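Local coordinates for chitin oligosaccharide binding protein NagB2 (Paenibacillus sp. FPU-7, PDB 7EHU) that binds short chitin oligosaccharides, here a chain of three N-acetylglucosamine units, and probably hands them on to an ABC transporter for uptake, at residues I200-N205 with L272-W277; G146-F151 with V294-F299; L309-W314 with A383-F388. All coordinates share one frame; numbering follows the deposited sequence.

Overall arrangement
Following the chain from its N terminus, strand 138-154 is the first element to take part. Contact 2 joins its residues 146-151 to 294-299 and so closes a loop of 142 intervening residues. Contact 1 is nested inside that loop, where helix 197-212 returns to strand 271-275 and the turn after it. Contact 3 comes later in series: residues 309-314 pair with 383-388 across an excursion that is about half helix. All three reach one mixed sheet, in which strand 138-154 has 271-275, 294-297 and 309-320 among its neighbours. Helix 197-212 lies against this sheet and also meets the 383-388 segment. Trp277, Phe147 and Ala387 carry the three contacts to the bound glycan.

Contact 1: I200-N205 with L272-W277; sequences INMLAN and LFDGSW. With NAG (2-acetamido-2-deoxy-beta-D-glucopyranose), chain B; NAG (2-acetamido-2-deoxy-beta-D-glucopyranose), chain C; NAG (2-acetamido-2-deoxy-beta-D-glucopyranose), chain D.
Met202 and Leu203 press against Phe273 where helix 197-212 crosses strand 271-275, a helix-on-sheet contact in one lobe of the periplasmic-binding-protein fold. The short axes run almost perpendicular, at 97°, and only two successive helix residues, Met202 and Leu203, touch the 272-277 segment. The close packing is round the Phe273 ring. Met202 CB lies at its edge, in plane, 3.9 Å from Phe273 CD2, while Leu203 CD1 comes over one face and stands 4.1 Å from Phe273 CG. Beyond the two segments, Phe151 meets Phe273 edge-to-face, and Leu239 and Leu242 of helix 230-244 back Leu203.

Toward the glycan the contact thins to the sulfur end of one side chain. A bend at the last torsion of Met202 (chi3 -80°) turns CE to within 3.4 Å of Asp274 OD1. The sulfur is left beside the indole in an oblique Met-aromatic contact, with Met202 SD 4.1 Å from Trp277 CZ2. Asp274 OD1 also accepts the N-H of Gly275, the N to OD1 distance being 2.8 Å; this bent bond uses the anti side of the carboxylate. The hydroxyl of Tyr257 bonds both Asp274 OD1 and Trp277 NE1, a link that probably helps hold the indole relative to the carboxylate.

The indole itself is sandwiched. Gly275 CA sits 3.5 Å above the Trp277 ring plane, toward the rim, and on the opposite face C4 of the chain C NAG lies over the ring centre, the sugar-on-aromatic stacking familiar from carbohydrate-binding sites. The backbone of the same residue grips the next sugar: N2 of the chain B NAG donates to Trp277 O over 3.1 Å, nearly straight at 170°.

Contact 2: G146-F151 with V294-F299; sequences GFVEGF and VGYFRF. With NAG (2-acetamido-2-deoxy-beta-D-glucopyranose), chain D.
The Phe297 ring carries Phe151 CB over the centre of one face, 3.6 Å above its plane, a CH-pi contact beside an antiparallel bridge in the mixed sheet of the binding-protein lobe. The two phenyl rings lie nearly parallel, at 25°, but are slid apart: the centroids of Phe151 and Phe297 are 5.1 Å from each other, and overlap is reduced to rim contacts such as Phe151 CD2 to Phe297 CE2 at 3.4 Å. Phe297 reaches this place because its CG stands between the backbone N and the carbonyl carbon (chi1 55°), which brings the ring under Phe151 CB. Phe299 runs alongside Phe151, pointing the same way, with Phe299 CD2 against Phe151 CE2.

The Tyr296 ring has the backbone N of Phe151 over one face. Tyr296 OH passes close to Gly150, 3.2 Å from Gly150 CA, and it donates to a water that in turn donates to Val148 O. Earlier on the same strand, the Phe147 ring has C6 of the chain D NAG over one face, which brings this strand into the sugar pocket.

Phe151 and Phe297 form a hydrogen-bonded pair: Phe151 N to Phe297 O is 2.9 Å, and the return bond from Phe297 N to Phe151 O is also 2.9 Å. The strand axes cross at 115°, and this bridge is the sole one between the segments. A second water links them past it, donating to Glu149 O at 2.7 Å and accepting from Phe299 N at 2.8 Å.

Contact 3: L309-W314 with A383-F388; sequences LINGGW and AAFPAF
Ala383 meets Leu309 through its methyl group, with Ala383 CB 3.9 Å from Leu309 CD2, beside a short parallel strand pairing in the mixed sheet. Its carbonyl accepts the N-H of Ile310, with 3.0 Å between Ala383 O and Ile310 N. Ala384 turns its side chain to the face that holds Ile310, and its CB stands 3.4 Å from Ile310 O.

Phe385 has a large part in the contact. Its N donates to Ile310 O over 3.0 Å, and its first torsion (chi1 58°) lays the ring back over the neighbouring strand. Asn311 CA consequently lies 3.6 Å above the Phe385 ring plane, over its centre, while Leu309 CB comes to the ring edge, 3.8 Å from Phe385 CD1. The side-chain amide of Asn311 is nearly parallel to that ring, with 20° between the planes. Two donors grip the carbonyl of Phe385 from opposite faces: Asn311 ND2 at 2.9 Å from Phe385 O, its bond close to the amide plane, and Gly312 N, also 2.9 Å from Phe385 O. A side chain thus adds to the backbone pairing where the strand ends.

Pro386 leaves that strand, bringing its CA beside Gly312 O. Ala387 follows, its methyl touching a bound NAG, so the loop after the pairing reaches the sugar pocket. Helix 197-212 bonds Phe388 N through Asn205 OD1 and packs on Phe385 through Ser206 and Val209. Helix 214-219 touches Leu309 and Phe385 through Pro214 and Gln217, the latter also bonding Pro386 O, and strand 138-154 pairs with the other edge of 309-314 at Glu149 and Phe147.

Contact 1: I200-N205 with L272-W277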
loop_
_atom_site.group_PDB
_atom_site.type_symbol
_atom_site.label_atom_id
_atom_site.label_comp_id
_atom_site.label_asym_id
_atom_site.label_seq_id
_atom_site.Cartn_x
_atom_site.Cartn_y
_atom_site.Cartn_z
ATOM N N ILE A 200 -7.801 7.586 -2.585
ATOM C CA ILE A 200 -9.184 7.565 -2.114
ATOM C C ILE A 200 -9.583 6.140 -1.769
ATOM O O ILE A 200 -10.269 5.892 -0.772
ATOM C CB ILE A 200 -10.130 8.164 -3.167
ATOM C CG1 ILE A 200 -9.790 9.621 -3.491
ATOM C CG2 ILE A 200 -11.585 8.078 -2.686
ATOM C CD1 ILE A 200 -10.374 10.095 -4.828
ATOM N N ASN A 201 -9.163 5.185 -2.594
ATOM C CA ASN A 201 -9.533 3.798 -2.362
ATOM C C ASN A 201 -8.967 3.224 -1.074
ATOM O O ASN A 201 -9.519 2.245 -0.566
ATOM C CB ASN A 201 -9.171 2.915 -3.555
ATOM C CG ASN A 201 -10.152 3.074 -4.714
ATOM O OD1 ASN A 201 -11.283 3.520 -4.539
ATOM N ND2 ASN A 201 -9.718 2.677 -5.899
ATOM N N MET A 202 -7.894 3.790 -0.524
ATOM C CA MET A 202 -7.453 3.320 0.793
ATOM C C MET A 202 -8.574 3.499 1.799
ATOM O O MET A 202 -8.941 2.579 2.537
ATOM C CB MET A 202 -6.230 4.125 1.246
ATOM C CG MET A 202 -4.947 3.773 0.504
ATOM S SD MET A 202 -3.460 4.375 1.367
ATOM C CE MET A 202 -3.507 6.101 0.850
ATOM N N LEU A 203 -9.142 4.696 1.823
ATOM C CA LEU A 203 -10.227 4.997 2.738
ATOM C C LEU A 203 -11.485 4.240 2.367
ATOM O O LEU A 203 -12.164 3.692 3.241
ATOM C CB LEU A 203 -10.466 6.503 2.735
ATOM C CG LEU A 203 -11.533 7.013 3.698
ATOM C CD1 LEU A 203 -11.243 6.600 5.139
ATOM C CD2 LEU A 203 -11.653 8.532 3.594
ATOM N N ALA A 204 -11.806 4.195 1.075
ATOM C CA ALA A 204 -12.994 3.477 0.636
ATOM C C ALA A 204 -12.925 2.012 1.030
ATOM O O ALA A 204 -13.929 1.436 1.465
ATOM C CB ALA A 204 -13.157 3.611 -0.877
ATOM N N ASN A 205 -11.752 1.392 0.874
ATOM C CA ASN A 205 -11.606 -0.032 1.165
ATOM C C ASN A 205 -11.815 -0.324 2.638
ATOM O O ASN A 205 -12.582 -1.233 2.983
ATOM C CB ASN A 205 -10.423 -0.577 0.335
ATOM C CG ASN A 205 -10.005 -2.030 0.568
ATOM O OD1 ASN A 205 -8.821 -2.378 0.496
ATOM N ND2 ASN A 205 -10.933 -2.840 1.073
ATOM N N LEU A 272 -5.041 11.739 8.455
ATOM C CA LEU A 272 -4.654 11.251 7.134
ATOM C C LEU A 272 -4.780 9.739 7.151
ATOM O O LEU A 272 -4.153 9.092 7.993
ATOM C CB LEU A 272 -3.199 11.635 6.851
ATOM C CG LEU A 272 -2.604 11.127 5.539
ATOM C CD1 LEU A 272 -3.046 12.025 4.382
ATOM C CD2 LEU A 272 -1.113 11.088 5.595
ATOM N N PHE A 273 -5.579 9.174 6.257
ATOM C CA PHE A 273 -5.681 7.729 6.131
ATOM C C PHE A 273 -4.625 7.267 5.134
ATOM O O PHE A 273 -4.645 7.682 3.968
ATOM C CB PHE A 273 -7.091 7.295 5.703
ATOM C CG PHE A 273 -7.317 5.833 5.928
ATOM C CD1 PHE A 273 -7.733 5.378 7.163
ATOM C CD2 PHE A 273 -7.021 4.901 4.949
ATOM C CE1 PHE A 273 -7.883 4.028 7.412
ATOM C CE2 PHE A 273 -7.153 3.535 5.209
ATOM C CZ PHE A 273 -7.590 3.099 6.424
ATOM N N ASP A 274 -3.664 6.482 5.597
ATOM C CA ASP A 274 -2.537 6.146 4.741
ATOM C C ASP A 274 -1.887 4.865 5.226
ATOM O O ASP A 274 -2.176 4.364 6.320
ATOM C CB ASP A 274 -1.520 7.299 4.718
ATOM C CG ASP A 274 -0.828 7.468 3.380
ATOM O OD1 ASP A 274 -0.634 6.460 2.654
ATOM O OD2 ASP A 274 -0.402 8.590 3.091
ATOM N N GLY A 275 -1.005 4.334 4.376
ATOM C CA GLY A 275 -0.227 3.182 4.728
ATOM C C GLY A 275 0.975 3.521 5.576
ATOM O O GLY A 275 1.445 4.660 5.619
ATOM N N SER A 276 1.499 2.496 6.242
ATOM C CA SER A 276 2.578 2.698 7.206
ATOM C C SER A 276 3.875 3.089 6.537
ATOM O O SER A 276 4.782 3.578 7.220
ATOM C CB SER A 276 2.709 1.508 8.141
ATOM O OG SER A 276 2.735 0.290 7.428
ATOM N N TRP A 277 3.959 2.945 5.217
ATOM C CA TRP A 277 5.108 3.427 4.444
ATOM C C TRP A 277 5.181 4.950 4.387
ATOM O O TRP A 277 6.185 5.483 3.908
ATOM C CB TRP A 277 5.038 2.838 3.007
ATOM C CG TRP A 277 3.796 3.322 2.296
ATOM C CD1 TRP A 277 3.571 4.575 1.785
ATOM C CD2 TRP A 277 2.576 2.594 2.083
ATOM N NE1 TRP A 277 2.300 4.680 1.287
ATOM C CE2 TRP A 277 1.667 3.473 1.459
ATOM C CE3 TRP A 277 2.171 1.286 2.361
ATOM C CZ2 TRP A 277 0.376 3.084 1.127
ATOM C CZ3 TRP A 277 0.893 0.900 2.023
ATOM C CH2 TRP A 277 0.011 1.792 1.403
HETATM C C1 NAG B . 9.201 4.788 0.908
HETATM C C2 NAG B . 7.965 5.523 0.362
HETATM C C3 NAG B . 6.805 4.557 0.154
HETATM C C4 NAG B . 7.245 3.258 -0.514
HETATM C C5 NAG B . 8.534 2.728 0.098
HETATM C C6 NAG B . 9.085 1.524 -0.622
HETATM C C7 NAG B . 7.622 7.874 1.074
HETATM C C8 NAG B . 7.160 8.758 2.205
HETATM N N2 NAG B . 7.566 6.558 1.303
HETATM O O1 NAG B . 10.289 5.644 0.975
HETATM O O3 NAG B . 5.799 5.231 -0.599
HETATM O O4 NAG B . 6.280 2.252 -0.210
HETATM O O5 NAG B . 9.539 3.742 0.065
HETATM O O6 NAG B . 9.126 1.723 -2.024
HETATM O O7 NAG B . 8.000 8.331 -0.007
HETATM C C1 NAG C . 5.347 1.889 -1.216
HETATM C C2 NAG C . 4.712 0.600 -0.723
HETATM C C3 NAG C . 3.514 0.217 -1.587
HETATM C C4 NAG C . 2.571 1.393 -1.797
HETATM C C5 NAG C . 3.378 2.586 -2.290
HETATM C C6 NAG C . 2.574 3.847 -2.480
HETATM C C7 NAG C . 6.336 -0.947 0.337
HETATM C C8 NAG C . 7.325 -2.037 0.078
HETATM N N2 NAG C . 5.691 -0.478 -0.741
HETATM O O3 NAG C . 2.860 -0.869 -0.948
HETATM O O4 NAG C . 1.625 1.065 -2.811
HETATM O O5 NAG C . 4.387 2.888 -1.318
HETATM O O6 NAG C . 3.379 4.884 -3.032
HETATM O O7 NAG C . 6.120 -0.528 1.471
HETATM C C1 NAG D . 0.291 0.888 -2.424
HETATM C C2 NAG D . -0.531 0.725 -3.678
HETATM C C3 NAG D . -1.968 0.337 -3.335
HETATM C C4 NAG D . -1.983 -0.896 -2.438
HETATM C C5 NAG D . -1.099 -0.671 -1.215
HETATM C C6 NAG D . -0.979 -1.892 -0.327
HETATM C C7 NAG D . 0.070 1.954 -5.711
HETATM C C8 NAG D . -0.016 3.265 -6.446
HETATM N N2 NAG D . -0.505 1.919 -4.507
HETATM O O3 NAG D . -2.664 0.095 -4.552
HETATM O O4 NAG D . -3.295 -1.192 -1.969
HETATM O O5 NAG D . 0.221 -0.303 -1.644
HETATM O O6 NAG D . -0.420 -2.997 -1.021
HETATM O O7 NAG D . 0.626 0.967 -6.194
#

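Contact 2: G146-F151 with V294-F299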
loop_
_atom_site.group_PDB
_atom_site.type_symbol
_atom_site.label_atom_id
_atom_site.label_comp_id
_atom_site.label_asym_id
_atom_site.label_seq_id
_atom_site.Cartn_x
_atom_site.Cartn_y
_atom_site.Cartn_z
ATOM N N GLY A 146 6.261 -4.936 5.235
ATOM C CA GLY A 146 4.854 -5.088 5.543
ATOM C C GLY A 146 4.150 -3.734 5.542
ATOM O O GLY A 146 4.779 -2.694 5.477
ATOM N N PHE A 147 2.820 -3.761 5.612
ATOM C CA PHE A 147 2.057 -2.528 5.750
ATOM C C PHE A 147 0.811 -2.770 6.587
ATOM O O PHE A 147 0.280 -3.881 6.653
ATOM C CB PHE A 147 1.642 -1.904 4.388
ATOM C CG PHE A 147 0.428 -2.552 3.764
ATOM C CD1 PHE A 147 0.526 -3.763 3.069
ATOM C CD2 PHE A 147 -0.810 -1.966 3.890
ATOM C CE1 PHE A 147 -0.593 -4.355 2.526
ATOM C CE2 PHE A 147 -1.944 -2.567 3.340
ATOM C CZ PHE A 147 -1.836 -3.765 2.683
ATOM N N VAL A 148 0.350 -1.688 7.217
ATOM C CA VAL A 148 -1.043 -1.539 7.613
ATOM C C VAL A 148 -1.496 -0.173 7.108
ATOM O O VAL A 148 -0.671 0.705 6.822
ATOM C CB VAL A 148 -1.271 -1.643 9.138
ATOM C CG1 VAL A 148 -1.048 -3.076 9.607
ATOM C CG2 VAL A 148 -0.421 -0.660 9.909
ATOM N N GLU A 149 -2.824 0.009 7.001
ATOM C CA GLU A 149 -3.432 1.304 6.724
ATOM C C GLU A 149 -4.293 1.698 7.908
ATOM O O GLU A 149 -4.915 0.840 8.530
ATOM C CB GLU A 149 -4.239 1.299 5.414
ATOM C CG GLU A 149 -3.358 1.048 4.192
ATOM C CD GLU A 149 -4.070 1.056 2.871
ATOM O OE1 GLU A 149 -5.262 1.462 2.801
ATOM O OE2 GLU A 149 -3.415 0.631 1.877
ATOM N N GLY A 150 -4.296 2.996 8.199
ATOM C CA GLY A 150 -5.031 3.528 9.329
ATOM C C GLY A 150 -4.914 5.036 9.339
ATOM O O GLY A 150 -4.386 5.631 8.405
ATOM N N PHE A 151 -5.426 5.655 10.407
ATOM C CA PHE A 151 -5.429 7.110 10.545
ATOM C C PHE A 151 -4.223 7.597 11.337
ATOM O O PHE A 151 -4.134 7.375 12.546
ATOM C CB PHE A 151 -6.696 7.603 11.238
ATOM C CG PHE A 151 -7.927 7.555 10.386
ATOM C CD1 PHE A 151 -8.185 8.531 9.438
ATOM C CD2 PHE A 151 -8.837 6.521 10.539
ATOM C CE1 PHE A 151 -9.333 8.482 8.657
ATOM C CE2 PHE A 151 -9.985 6.476 9.773
ATOM C CZ PHE A 151 -10.233 7.455 8.837
ATOM N N VAL A 294 1.841 13.763 16.907
ATOM C CA VAL A 294 1.191 12.833 15.986
ATOM C C VAL A 294 0.898 11.511 16.709
ATOM O O VAL A 294 1.713 11.004 17.492
ATOM C CB VAL A 294 2.010 12.648 14.680
ATOM C CG1 VAL A 294 3.442 12.143 14.958
ATOM C CG2 VAL A 294 1.288 11.763 13.698
ATOM N N GLY A 295 -0.287 10.967 16.459
ATOM C CA GLY A 295 -0.716 9.679 16.956
ATOM C C GLY A 295 -1.306 8.862 15.827
ATOM O O GLY A 295 -1.230 9.240 14.644
ATOM N N TYR A 296 -1.947 7.750 16.179
ATOM C CA TYR A 296 -2.462 6.834 15.176
ATOM C C TYR A 296 -3.633 6.066 15.754
ATOM O O TYR A 296 -3.614 5.715 16.934
ATOM C CB TYR A 296 -1.372 5.849 14.788
ATOM C CG TYR A 296 -1.671 4.937 13.634
ATOM C CD1 TYR A 296 -1.402 5.324 12.329
ATOM C CD2 TYR A 296 -2.172 3.652 13.842
ATOM C CE1 TYR A 296 -1.613 4.471 11.277
ATOM C CE2 TYR A 296 -2.384 2.789 12.796
ATOM C CZ TYR A 296 -2.108 3.208 11.511
ATOM O OH TYR A 296 -2.282 2.315 10.477
ATOM N N PHE A 297 -4.622 5.769 14.910
ATOM C CA PHE A 297 -5.682 4.846 15.288
ATOM C C PHE A 297 -6.138 4.054 14.070
ATOM O O PHE A 297 -6.182 4.574 12.949
ATOM C CB PHE A 297 -6.871 5.523 16.003
ATOM C CG PHE A 297 -7.521 6.661 15.260
ATOM C CD1 PHE A 297 -7.049 7.957 15.389
ATOM C CD2 PHE A 297 -8.662 6.435 14.472
ATOM C CE1 PHE A 297 -7.679 9.020 14.739
ATOM C CE2 PHE A 297 -9.292 7.495 13.809
ATOM C CZ PHE A 297 -8.794 8.791 13.953
ATOM N N ARG A 298 -6.475 2.791 14.310
ATOM C CA ARG A 298 -7.032 1.986 13.250
ATOM C C ARG A 298 -8.458 2.443 12.954
ATOM O O ARG A 298 -9.096 3.161 13.724
ATOM C CB ARG A 298 -6.960 0.506 13.594
ATOM C CG ARG A 298 -7.977 -0.000 14.552
ATOM C CD ARG A 298 -8.034 -1.552 14.510
ATOM N NE ARG A 298 -8.764 -2.057 15.656
ATOM C CZ ARG A 298 -8.230 -2.357 16.836
ATOM N NH1 ARG A 298 -6.928 -2.250 17.054
ATOM N NH2 ARG A 298 -9.017 -2.784 17.800
ATOM N N PHE A 299 -8.927 2.074 11.780
ATOM C CA PHE A 299 -10.253 2.471 11.345
ATOM C C PHE A 299 -11.271 2.135 12.441
ATOM O O PHE A 299 -11.244 1.026 12.979
ATOM C CB PHE A 299 -10.614 1.763 10.030
ATOM C CG PHE A 299 -11.831 2.357 9.385
ATOM C CD1 PHE A 299 -13.106 1.924 9.738
ATOM C CD2 PHE A 299 -11.715 3.399 8.479
ATOM C CE1 PHE A 299 -14.226 2.513 9.198
ATOM C CE2 PHE A 299 -12.840 3.987 7.951
ATOM C CZ PHE A 299 -14.090 3.538 8.310
HETATM C C1 NAG D . 0.291 0.888 -2.424
HETATM C C2 NAG D . -0.531 0.725 -3.678
HETATM C C3 NAG D . -1.968 0.337 -3.335
HETATM C C4 NAG D . -1.983 -0.896 -2.438
HETATM C C5 NAG D . -1.099 -0.671 -1.215
HETATM C C6 NAG D . -0.979 -1.892 -0.327
HETATM C C7 NAG D . 0.070 1.954 -5.711
HETATM C C8 NAG D . -0.016 3.265 -6.446
HETATM N N2 NAG D . -0.505 1.919 -4.507
HETATM O O3 NAG D . -2.664 0.095 -4.552
HETATM O O4 NAG D . -3.295 -1.192 -1.969
HETATM O O5 NAG D . 0.221 -0.303 -1.644
HETATM O O6 NAG D . -0.420 -2.997 -1.021
HETATM O O7 NAG D . 0.626 0.967 -6.194
HETATM O O HOH W 1 -0.767 3.131 8.399
HETATM O O HOH W 2 -7.278 0.819 9.918
#

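Contact 3: L309-W314 with A383-F388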
loop_
_atom_site.group_PDB
_atom_site.type_symbol
_atom_site.label_atom_id
_atom_site.label_comp_id
_atom_site.label_asym_id
_atom_site.label_seq_id
_atom_site.Cartn_x
_atom_site.Cartn_y
_atom_site.Cartn_z
ATOM N N LEU A 309 -10.871 -5.029 12.758
ATOM C CA LEU A 309 -9.952 -5.458 11.719
ATOM C C LEU A 309 -9.055 -4.301 11.292
ATOM O O LEU A 309 -9.404 -3.135 11.439
ATOM C CB LEU A 309 -10.734 -5.966 10.505
ATOM C CG LEU A 309 -11.697 -7.116 10.780
ATOM C CD1 LEU A 309 -12.397 -7.529 9.495
ATOM C CD2 LEU A 309 -10.974 -8.306 11.369
ATOM N N ILE A 310 -7.894 -4.634 10.748
ATOM C CA ILE A 310 -6.996 -3.621 10.210
ATOM C C ILE A 310 -6.548 -4.041 8.818
ATOM O O ILE A 310 -6.210 -5.202 8.591
ATOM C CB ILE A 310 -5.812 -3.321 11.153
ATOM C CG1 ILE A 310 -5.044 -2.071 10.709
ATOM C CG2 ILE A 310 -4.903 -4.530 11.282
ATOM C CD1 ILE A 310 -4.038 -1.583 11.738
ATOM N N ASN A 311 -6.571 -3.114 7.881
ATOM C CA ASN A 311 -6.053 -3.410 6.551
ATOM C C ASN A 311 -4.541 -3.572 6.643
ATOM O O ASN A 311 -3.858 -2.674 7.148
ATOM C CB ASN A 311 -6.418 -2.246 5.632
ATOM C CG ASN A 311 -5.934 -2.394 4.186
ATOM O OD1 ASN A 311 -5.636 -1.389 3.551
ATOM N ND2 ASN A 311 -5.909 -3.605 3.644
ATOM N N GLY A 312 -4.013 -4.701 6.176
ATOM C CA GLY A 312 -2.571 -4.872 6.191
ATOM C C GLY A 312 -2.170 -6.206 5.614
ATOM O O GLY A 312 -3.008 -7.065 5.319
ATOM N N GLY A 313 -0.864 -6.369 5.474
ATOM C CA GLY A 313 -0.301 -7.580 4.898
ATOM C C GLY A 313 1.109 -7.323 4.405
ATOM O O GLY A 313 1.732 -6.329 4.760
ATOM N N TRP A 314 1.579 -8.238 3.564
ATOM C CA TRP A 314 2.893 -8.149 2.923
ATOM C C TRP A 314 2.628 -8.276 1.428
ATOM O O TRP A 314 2.438 -9.368 0.908
ATOM C CB TRP A 314 3.846 -9.207 3.450
ATOM C CG TRP A 314 4.305 -8.897 4.855
ATOM C CD1 TRP A 314 5.435 -8.209 5.217
ATOM C CD2 TRP A 314 3.642 -9.239 6.075
ATOM N NE1 TRP A 314 5.509 -8.105 6.571
ATOM C CE2 TRP A 314 4.436 -8.740 7.130
ATOM C CE3 TRP A 314 2.469 -9.929 6.386
ATOM C CZ2 TRP A 314 4.090 -8.893 8.473
ATOM C CZ3 TRP A 314 2.132 -10.093 7.731
ATOM C CH2 TRP A 314 2.939 -9.572 8.749
ATOM N N ALA A 383 -7.772 -9.199 13.517
ATOM C CA ALA A 383 -7.130 -9.780 12.346
ATOM C C ALA A 383 -6.875 -8.666 11.343
ATOM O O ALA A 383 -7.398 -7.556 11.468
ATOM C CB ALA A 383 -8.011 -10.855 11.707
ATOM N N ALA A 384 -6.077 -8.986 10.332
ATOM C CA ALA A 384 -5.864 -8.097 9.197
ATOM C C ALA A 384 -6.633 -8.596 7.977
ATOM O O ALA A 384 -7.011 -9.770 7.888
ATOM C CB ALA A 384 -4.376 -7.996 8.850
ATOM N N PHE A 385 -6.861 -7.687 7.032
ATOM C CA PHE A 385 -7.403 -8.034 5.735
ATOM C C PHE A 385 -6.547 -7.379 4.656
ATOM O O PHE A 385 -6.058 -6.254 4.840
ATOM C CB PHE A 385 -8.876 -7.612 5.572
ATOM C CG PHE A 385 -9.143 -6.144 5.747
ATOM C CD1 PHE A 385 -9.416 -5.625 7.008
ATOM C CD2 PHE A 385 -9.168 -5.291 4.650
ATOM C CE1 PHE A 385 -9.712 -4.285 7.158
ATOM C CE2 PHE A 385 -9.455 -3.959 4.806
ATOM C CZ PHE A 385 -9.729 -3.458 6.055
ATOM N N PRO A 386 -6.339 -8.048 3.532
ATOM C CA PRO A 386 -5.514 -7.470 2.467
ATOM C C PRO A 386 -6.233 -6.324 1.774
ATOM O O PRO A 386 -7.447 -6.138 1.897
ATOM C CB PRO A 386 -5.326 -8.653 1.509
ATOM C CG PRO A 386 -6.584 -9.440 1.672
ATOM C CD PRO A 386 -6.925 -9.341 3.143
ATOM N N ALA A 387 -5.462 -5.533 1.041
ATOM C CA ALA A 387 -6.056 -4.510 0.192
ATOM C C ALA A 387 -6.882 -5.162 -0.910
ATOM O O ALA A 387 -6.538 -6.231 -1.433
ATOM C CB ALA A 387 -4.990 -3.621 -0.424
ATOM N N PHE A 388 -7.991 -4.506 -1.272
ATOM C CA PHE A 388 -8.890 -5.072 -2.271
ATOM C C PHE A 388 -8.179 -5.334 -3.601
ATOM O O PHE A 388 -8.588 -6.235 -4.347
ATOM C CB PHE A 388 -10.116 -4.168 -2.490
ATOM C CG PHE A 388 -9.843 -3.033 -3.425
ATOM C CD1 PHE A 388 -9.097 -1.944 -3.020
ATOM C CD2 PHE A 388 -10.279 -3.088 -4.731
ATOM C CE1 PHE A 388 -8.795 -0.939 -3.912
ATOM C CE2 PHE A 388 -9.979 -2.082 -5.619
ATOM C CZ PHE A 388 -9.242 -1.001 -5.201
#